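Local structure of RNA-binding protein (Porphyromonas gingivalis W83, 7JLY) at residues T30-I35 with G47-E52. The protein probably binds RNA through a single RNA recognition motif, and also binds calcium. Sequence-based numbering, arbitrary orientation.
Sequences TSARVI and GFVEME
Arg33 leans across to Phe48 on the neighbouring antiparallel strand, its guanidinium turned almost parallel to the phenyl ring, the two planes 11° apart. Arg33 NH2 meets CD2 of Phe48 obliquely, at 3.7 Å. The bend at chi3 (-77°) brings the guanidinium alongside the ring. From the other flank Ile35 brings CG1 to 4.2 Å from CE2 of Phe48. Water fixes the arginine further. One molecule accepts from Arg33 NE at 3.2 Å while donating to the Phe48 carbonyl and bonding to Ser31 OG; a second lies at the guanidinium edge, in its plane, and joins NH2 to Glu50 OE2. Arginine and glutamate are thus bridged indirectly, Arg33 NH2 and Glu50 OE2 being 5.4 Å apart.

Beneath these side chains the backbones of Arg33 and Phe48 exchange two N-H...O bonds, both in the carbonyl planes. Farther along, two residues, Thr30 and Ser31, lie opposite the single Glu50, the pattern of a classic beta bulge: Thr30 N donates to Glu50 O, and Glu50 N to Ser31 O. With chi1 at 57°, Thr30 OG1 turns toward CB of Glu50 (3.6 Å), and a water carries it on to Glu52 OE1.

Strand 29-36 borders the sheet, and strand 46-51 continues it through backbone bonds to strand 3-8. The order 29-36, 46-51, 3-8, 72-78 is the β2-β3-β1-β4 of an RNA recognition motif, with 68-69 a short extra edge strand; the sheet surface commonly receives RNA, and Phe48 meets the Tyr6 ring there at a steep angle, consistent with such an aromatic platform. Ala32, Val34 and Val49 point to the other face, where they pack against helix 16-23 through Thr20, Leu19 and Leu23.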
# COMPACT_ATOMS: atom_id res chain seq x y z
N THR A 30 3.08 9.83 -3.13
CA THR A 30 2.66 11.10 -2.54
C THR A 30 1.92 10.94 -1.23
O THR A 30 1.73 11.91 -0.49
CB THR A 30 1.77 11.90 -3.49
OG1 THR A 30 0.62 11.12 -3.84
CG2 THR A 30 2.52 12.26 -4.73
N SER A 31 1.49 9.72 -0.94
CA SER A 31 0.70 9.47 0.26
C SER A 31 0.82 8.01 0.66
O SER A 31 0.86 7.13 -0.19
CB SER A 31 -0.77 9.84 0.00
OG SER A 31 -1.55 9.62 1.16
N ALA A 32 0.87 7.76 1.97
CA ALA A 32 0.84 6.40 2.47
C ALA A 32 0.11 6.39 3.80
O ALA A 32 0.40 7.20 4.69
CB ALA A 32 2.26 5.83 2.62
N ARG A 33 -0.87 5.50 3.92
CA ARG A 33 -1.72 5.46 5.11
C ARG A 33 -1.96 4.01 5.50
O ARG A 33 -2.32 3.20 4.65
CB ARG A 33 -3.06 6.15 4.86
CG ARG A 33 -2.98 7.56 4.32
CD ARG A 33 -4.36 8.18 4.16
NE ARG A 33 -5.08 7.70 2.99
CZ ARG A 33 -6.34 7.25 3.00
NH1 ARG A 33 -7.02 7.21 4.14
NH2 ARG A 33 -6.91 6.84 1.88
N VAL A 34 -1.73 3.67 6.77
CA VAL A 34 -2.18 2.38 7.29
C VAL A 34 -3.45 2.64 8.07
O VAL A 34 -3.49 3.54 8.92
CB VAL A 34 -1.14 1.71 8.20
CG1 VAL A 34 -1.77 0.51 8.92
CG2 VAL A 34 0.09 1.27 7.40
N ILE A 35 -4.51 1.90 7.77
CA ILE A 35 -5.79 2.10 8.45
C ILE A 35 -5.71 1.41 9.81
O ILE A 35 -5.27 0.27 9.90
CB ILE A 35 -6.97 1.53 7.65
CG1 ILE A 35 -7.01 2.12 6.24
CG2 ILE A 35 -8.29 1.78 8.39
CD1 ILE A 35 -7.01 3.64 6.22
N GLY A 47 -3.98 -0.74 3.99
CA GLY A 47 -3.80 0.68 3.84
C GLY A 47 -3.81 1.09 2.38
O GLY A 47 -4.11 0.28 1.50
N PHE A 48 -3.48 2.35 2.14
CA PHE A 48 -3.49 2.91 0.80
C PHE A 48 -2.22 3.68 0.50
O PHE A 48 -1.75 4.47 1.32
CB PHE A 48 -4.70 3.83 0.61
CG PHE A 48 -6.01 3.13 0.79
CD1 PHE A 48 -6.61 2.47 -0.27
CD2 PHE A 48 -6.65 3.14 2.02
CE1 PHE A 48 -7.83 1.82 -0.11
CE2 PHE A 48 -7.87 2.49 2.19
CZ PHE A 48 -8.46 1.83 1.12
N VAL A 49 -1.68 3.46 -0.70
CA VAL A 49 -0.55 4.25 -1.18
C VAL A 49 -0.95 4.97 -2.47
O VAL A 49 -1.49 4.35 -3.38
CB VAL A 49 0.69 3.38 -1.46
CG1 VAL A 49 1.81 4.26 -1.99
CG2 VAL A 49 1.15 2.64 -0.18
N GLU A 50 -0.70 6.27 -2.54
CA GLU A 50 -0.95 7.01 -3.77
C GLU A 50 0.37 7.24 -4.48
O GLU A 50 1.36 7.63 -3.86
CB GLU A 50 -1.65 8.34 -3.50
CG GLU A 50 -3.14 8.18 -3.24
CD GLU A 50 -3.84 9.52 -3.08
OE1 GLU A 50 -3.62 10.41 -3.93
OE2 GLU A 50 -4.61 9.68 -2.11
N MET A 51 0.38 6.99 -5.79
CA MET A 51 1.54 7.24 -6.62
C MET A 51 1.16 8.27 -7.68
O MET A 51 0.03 8.26 -8.17
CB MET A 51 2.06 5.95 -7.26
CG MET A 51 2.63 4.96 -6.24
SD MET A 51 3.30 3.49 -7.03
CE MET A 51 4.80 4.17 -7.75
N GLU A 52 2.07 9.17 -8.00
CA GLU A 52 1.71 10.28 -8.87
C GLU A 52 1.48 9.84 -10.32
O GLU A 52 0.65 10.41 -11.03
CB GLU A 52 2.78 11.38 -8.82
CG GLU A 52 2.41 12.66 -9.61
CD GLU A 52 1.08 13.31 -9.15
OE1 GLU A 52 0.81 13.35 -7.93
OE2 GLU A 52 0.31 13.78 -10.03
O HOH W 1 -0.52 11.61 -6.29
O HOH W 2 -2.65 7.18 0.98
O HOH W 3 -5.04 7.15 -0.62